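PDB 1BVP: core protein VP7 from Bluetongue virus, which assembles as homotrimers into 260 capsomers on a VP3 scaffold, helping to build the inner capsid of the virus, and probably binds a host cell surface receptor. Local coordinates for residues 156-161 / 242-247; 42-47 / 88-93. All coordinates share one frame; numbering follows the deposited sequence.

How the contacts relate
The two contacts lie at opposite ends of an elongated chain, on either side of its centre, with nearest atoms about 45 Å apart and no element in common. Contact 1 (156-161 with 242-247) is a buried strand pair in the beta-sandwich domain, held by a ladder of backbone hydrogen bonds, with glutamines and a methionine on one face and branched aliphatics on the other. Contact 2 (42-47 with 88-93) is a small, partly exposed meeting of a helix end and a short helix in the helical domain, made by methyl groups with no hydrogen bond across it. Neighbouring subunits of the trimer reach contact 1, whereas none touches contact 2.

Contact 1 of 2, residues 156-161 / 242-247; sequences PDMIQV and MVQIQV
Asp157 O accepts Val247 N at 2.9 Å, opening the antiparallel ladder that pairs strand 158-163 with strand 241-252 in the jelly-roll beta sandwich of VP7. The carboxylate of Asp157 approaches the Gln246 amide with the two planes 71° apart, but OD2 and NE2, at 3.8 Å, are too far apart to bond. Met158 lies on the same face as Gln244 and Gln246, though the placing of its end is doubtful. Ile159 exchanges both backbone bonds with Ile245, and Ile159 N donates to Ile245 O at 3.0 Å. On the opposite face its CG1 lies alongside Ile245 CB at 3.7 Å, a good place for branched aliphatics. Gln160 runs extended beyond CG and receives the methyl of Met242 on its amide carbon, CD to CE 3.9 Å; its polar end is satisfied by Gly139 and Gln137. Val161 pairs with Val243 in turn, CG2 to CG2 at 3.8 Å. Gln246 OE1 bonds Arg189 of strand 183-195. The chemistry is thus two-faced: valine and isoleucine serve apolar packing, whereas Gln160 and Gln246 use their amides for hydrogen bonds, and Gln244 and Gln246 pack on Thr135 and Pro156 of a neighbouring subunit.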
loop_
_atom_site.group_PDB
_atom_site.type_symbol
_atom_site.label_atom_id
_atom_site.label_comp_id
_atom_site.label_asym_id
_atom_site.label_seq_id
_atom_site.Cartn_x
_atom_site.Cartn_y
_atom_site.Cartn_z
ATOM N N PRO A 156 20.207 9.791 1.840
ATOM C CA PRO A 156 19.036 10.266 1.087
ATOM C C PRO A 156 17.983 10.836 2.026
ATOM O O PRO A 156 17.155 11.632 1.609
ATOM C CB PRO A 156 18.514 9.002 0.424
ATOM C CG PRO A 156 19.656 8.002 0.519
ATOM C CD PRO A 156 20.279 8.324 1.830
ATOM N N ASP A 157 18.091 10.497 3.308
ATOM C CA ASP A 157 17.142 10.939 4.325
ATOM C C ASP A 157 17.831 11.448 5.565
ATOM O O ASP A 157 17.197 11.562 6.624
ATOM C CB ASP A 157 16.291 9.741 4.762
ATOM C CG ASP A 157 17.113 8.621 5.410
ATOM O OD1 ASP A 157 18.362 8.604 5.265
ATOM O OD2 ASP A 157 16.493 7.738 6.058
ATOM N N MET A 158 19.083 11.862 5.421
ATOM C CA MET A 158 19.848 12.223 6.600
ATOM C C MET A 158 20.850 13.356 6.499
ATOM O O MET A 158 21.474 13.572 5.449
ATOM C CB MET A 158 20.614 10.967 6.967
ATOM C CG MET A 158 21.040 10.898 8.349
ATOM S SD MET A 158 20.259 9.499 9.066
ATOM C CE MET A 158 19.797 10.297 10.442
ATOM N N ILE A 159 20.995 14.088 7.601
ATOM C CA ILE A 159 22.015 15.129 7.688
ATOM C C ILE A 159 22.724 14.939 9.036
ATOM O O ILE A 159 22.184 14.291 9.968
ATOM C CB ILE A 159 21.471 16.582 7.617
ATOM C CG1 ILE A 159 20.790 16.973 8.918
ATOM C CG2 ILE A 159 20.592 16.782 6.405
ATOM C CD1 ILE A 159 20.792 18.452 9.131
ATOM N N GLN A 160 23.953 15.445 9.117
ATOM C CA GLN A 160 24.748 15.395 10.365
ATOM C C GLN A 160 25.316 16.780 10.507
ATOM O O GLN A 160 25.507 17.484 9.499
ATOM C CB GLN A 160 25.867 14.355 10.339
ATOM C CG GLN A 160 26.819 14.518 9.182
ATOM C CD GLN A 160 27.655 13.283 8.944
ATOM O OE1 GLN A 160 27.432 12.239 9.541
ATOM N NE2 GLN A 160 28.613 13.390 8.045
ATOM N N VAL A 161 25.437 17.208 11.757
ATOM C CA VAL A 161 25.945 18.529 12.089
ATOM C C VAL A 161 27.152 18.347 13.013
ATOM O O VAL A 161 27.084 17.548 13.978
ATOM C CB VAL A 161 24.874 19.348 12.876
ATOM C CG1 VAL A 161 25.226 20.799 12.912
ATOM C CG2 VAL A 161 23.527 19.157 12.289
ATOM N N MET A 242 28.807 15.818 17.485
ATOM C CA MET A 242 28.141 15.534 16.211
ATOM C C MET A 242 26.718 15.039 16.452
ATOM O O MET A 242 26.480 14.236 17.376
ATOM C CB MET A 242 28.902 14.504 15.405
ATOM C CG MET A 242 29.955 15.123 14.595
ATOM S SD MET A 242 30.628 14.004 13.413
ATOM C CE MET A 242 29.751 14.602 11.900
ATOM N N VAL A 243 25.751 15.576 15.711
ATOM C CA VAL A 243 24.384 15.068 15.858
ATOM C C VAL A 243 23.873 14.666 14.496
ATOM O O VAL A 243 24.326 15.251 13.483
ATOM C CB VAL A 243 23.392 16.111 16.474
ATOM C CG1 VAL A 243 23.929 16.646 17.773
ATOM C CG2 VAL A 243 23.116 17.235 15.515
ATOM N N GLN A 244 23.075 13.587 14.436
ATOM C CA GLN A 244 22.438 13.237 13.149
ATOM C C GLN A 244 20.981 13.606 13.243
ATOM O O GLN A 244 20.379 13.556 14.327
ATOM C CB GLN A 244 22.571 11.792 12.729
ATOM C CG GLN A 244 21.588 10.856 13.290
ATOM C CD GLN A 244 21.767 9.473 12.696
ATOM O OE1 GLN A 244 22.559 9.309 11.780
ATOM N NE2 GLN A 244 21.040 8.472 13.211
ATOM N N ILE A 245 20.464 14.130 12.145
ATOM C CA ILE A 245 19.053 14.494 12.077
ATOM C C ILE A 245 18.478 13.766 10.888
ATOM O O ILE A 245 18.943 13.929 9.746
ATOM C CB ILE A 245 18.837 15.976 11.911
ATOM C CG1 ILE A 245 19.352 16.710 13.154
ATOM C CG2 ILE A 245 17.372 16.234 11.731
ATOM C CD1 ILE A 245 19.370 18.231 12.978
ATOM N N GLN A 246 17.565 12.852 11.198
ATOM C CA GLN A 246 16.899 12.019 10.199
ATOM C C GLN A 246 15.508 12.504 9.816
ATOM O O GLN A 246 14.701 12.819 10.707
ATOM C CB GLN A 246 16.709 10.634 10.758
ATOM C CG GLN A 246 16.145 9.685 9.762
ATOM C CD GLN A 246 15.797 8.340 10.378
ATOM O OE1 GLN A 246 16.047 8.098 11.566
ATOM N NE2 GLN A 246 15.205 7.457 9.573
ATOM N N VAL A 247 15.239 12.584 8.508
ATOM C CA VAL A 247 13.897 12.936 8.030
ATOM C C VAL A 247 13.208 11.573 7.838
ATOM O O VAL A 247 13.391 10.899 6.801
ATOM C CB VAL A 247 13.893 13.728 6.697
ATOM C CG1 VAL A 247 12.488 13.863 6.185
ATOM C CG2 VAL A 247 14.458 15.111 6.906
#

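Contact 2 of 2, residues 42-47 / 88-93; sequences GLTLRG and MATIGV
Leu43 lays its CD1 methyl against Val93, with Leu43 CD1 3.6 Å from Val93 CG2. This is plain helix-end packing in the helical domain of VP7: the last turn of helix 27-44 meets the short helix 90-94. The two side chains slide past each other in opposite directions, so they overlap along their flanks. In Leu43, CG stands opposite the carbonyl carbon (chi1 -68°), and with chi2 at -177° the branch extends far enough for CD1 to cross the gap. The same methyl also rests on main chain, lying 3.9 Å from Gly92 C; glycine suits this place because its bare backbone lets the leucine come close.

Ala89 meets the main chain of Leu43, its CB 3.9 Å from Leu43 O. The small methyl points toward helix 27-44 and fits where the two backbones come near one another. Deeper in, the hydroxyls of Thr44 and Thr90 stay apart, Thr44 OG1 4.4 Å from Thr90 OG1, too long for a hydrogen bond. The hydroxyl of Thr90 is instead bonded to His87 O, and Thr44 packs against the same residue, in the chain leading into helix 90-94.

Immediately after Thr44, Leu45 takes a positive phi of 76° and turns the chain out of the helix. Beyond it, Arg46 forms a salt bridge with Asp67 of helix 55-73 and a hydrogen bond with Tyr40, placing this turn beside a third helix. Val93 is buried and also touches Arg39 and Ile99, while Leu43 and Ala89 lie at the exposed margin. The Ala89 carbonyl in turn holds the winding of its own segment, its O accepting Gly92 N at 2.8 Å.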
loop_
_atom_site.group_PDB
_atom_site.type_symbol
_atom_site.label_atom_id
_atom_site.label_comp_id
_atom_site.label_asym_id
_atom_site.label_seq_id
_atom_site.Cartn_x
_atom_site.Cartn_y
_atom_site.Cartn_z
ATOM N N GLY A 42 -27.578 -0.767 -32.402
ATOM C CA GLY A 42 -28.330 0.145 -33.233
ATOM C C GLY A 42 -27.557 1.276 -33.875
ATOM O O GLY A 42 -27.743 1.546 -35.057
ATOM N N LEU A 43 -26.737 1.972 -33.095
ATOM C CA LEU A 43 -25.953 3.100 -33.602
ATOM C C LEU A 43 -24.673 2.697 -34.328
ATOM O O LEU A 43 -24.074 3.490 -35.051
ATOM C CB LEU A 43 -25.569 4.021 -32.445
ATOM C CG LEU A 43 -26.636 4.832 -31.723
ATOM C CD1 LEU A 43 -25.950 5.685 -30.683
ATOM C CD2 LEU A 43 -27.347 5.727 -32.706
ATOM N N THR A 44 -24.294 1.442 -34.158
ATOM C CA THR A 44 -23.056 0.883 -34.677
ATOM C C THR A 44 -23.201 -0.112 -35.809
ATOM O O THR A 44 -22.287 -0.274 -36.612
ATOM C CB THR A 44 -22.371 0.200 -33.467
ATOM O OG1 THR A 44 -21.467 1.119 -32.859
ATOM C CG2 THR A 44 -21.728 -1.110 -33.780
ATOM N N LEU A 45 -24.310 -0.843 -35.796
ATOM C CA LEU A 45 -24.620 -1.863 -36.785
ATOM C C LEU A 45 -23.820 -3.113 -36.565
ATOM O O LEU A 45 -23.559 -3.880 -37.499
ATOM C CB LEU A 45 -24.441 -1.350 -38.216
ATOM C CG LEU A 45 -25.539 -0.481 -38.842
ATOM C CD1 LEU A 45 -26.404 0.241 -37.807
ATOM C CD2 LEU A 45 -24.853 0.524 -39.776
ATOM N N ARG A 46 -23.364 -3.308 -35.342
ATOM C CA ARG A 46 -22.656 -4.538 -35.053
ATOM C C ARG A 46 -23.715 -5.511 -34.510
ATOM O O ARG A 46 -24.892 -5.131 -34.355
ATOM C CB ARG A 46 -21.484 -4.288 -34.122
ATOM C CG ARG A 46 -20.287 -3.827 -34.922
ATOM C CD ARG A 46 -19.048 -4.622 -34.546
ATOM N NE ARG A 46 -18.405 -4.074 -33.342
ATOM C CZ ARG A 46 -17.145 -3.624 -33.296
ATOM N NH1 ARG A 46 -16.352 -3.670 -34.370
ATOM N NH2 ARG A 46 -16.703 -2.997 -32.210
ATOM N N GLY A 47 -23.360 -6.761 -34.260
ATOM C CA GLY A 47 -24.391 -7.667 -33.791
ATOM C C GLY A 47 -23.941 -8.410 -32.569
ATOM O O GLY A 47 -23.756 -9.640 -32.575
ATOM N N MET A 88 -16.572 5.495 -33.639
ATOM C CA MET A 88 -16.689 6.778 -32.964
ATOM C C MET A 88 -18.098 7.091 -32.449
ATOM O O MET A 88 -18.261 7.866 -31.493
ATOM C CB MET A 88 -16.203 7.874 -33.907
ATOM C CG MET A 88 -14.852 7.554 -34.547
ATOM S SD MET A 88 -13.564 7.399 -33.294
ATOM C CE MET A 88 -13.649 9.095 -32.465
ATOM N N ALA A 89 -19.115 6.482 -33.061
ATOM C CA ALA A 89 -20.497 6.701 -32.625
ATOM C C ALA A 89 -20.768 6.197 -31.198
ATOM O O ALA A 89 -21.813 6.526 -30.616
ATOM C CB ALA A 89 -21.451 6.020 -33.576
ATOM N N THR A 90 -19.849 5.388 -30.650
ATOM C CA THR A 90 -19.999 4.828 -29.312
ATOM C C THR A 90 -20.231 5.901 -28.255
ATOM O O THR A 90 -20.977 5.696 -27.293
ATOM C CB THR A 90 -18.823 3.958 -28.961
ATOM O OG1 THR A 90 -18.648 2.948 -29.970
ATOM C CG2 THR A 90 -19.044 3.281 -27.650
ATOM N N ILE A 91 -19.685 7.088 -28.486
ATOM C CA ILE A 91 -19.870 8.182 -27.540
ATOM C C ILE A 91 -21.366 8.497 -27.391
ATOM O O ILE A 91 -21.831 8.822 -26.304
ATOM C CB ILE A 91 -19.038 9.447 -27.957
ATOM C CG1 ILE A 91 -19.193 10.536 -26.908
ATOM C CG2 ILE A 91 -19.464 9.989 -29.310
ATOM C CD1 ILE A 91 -18.549 10.175 -25.594
ATOM N N GLY A 92 -22.113 8.365 -28.492
ATOM C CA GLY A 92 -23.548 8.608 -28.489
ATOM C C GLY A 92 -24.246 7.520 -27.690
ATOM O O GLY A 92 -25.219 7.763 -26.994
ATOM N N VAL A 93 -23.761 6.301 -27.807
ATOM C CA VAL A 93 -24.323 5.220 -27.035
ATOM C C VAL A 93 -24.165 5.524 -25.541
ATOM O O VAL A 93 -25.119 5.489 -24.774
ATOM C CB VAL A 93 -23.564 3.936 -27.315
ATOM C CG1 VAL A 93 -24.059 2.850 -26.396
ATOM C CG2 VAL A 93 -23.675 3.568 -28.813
#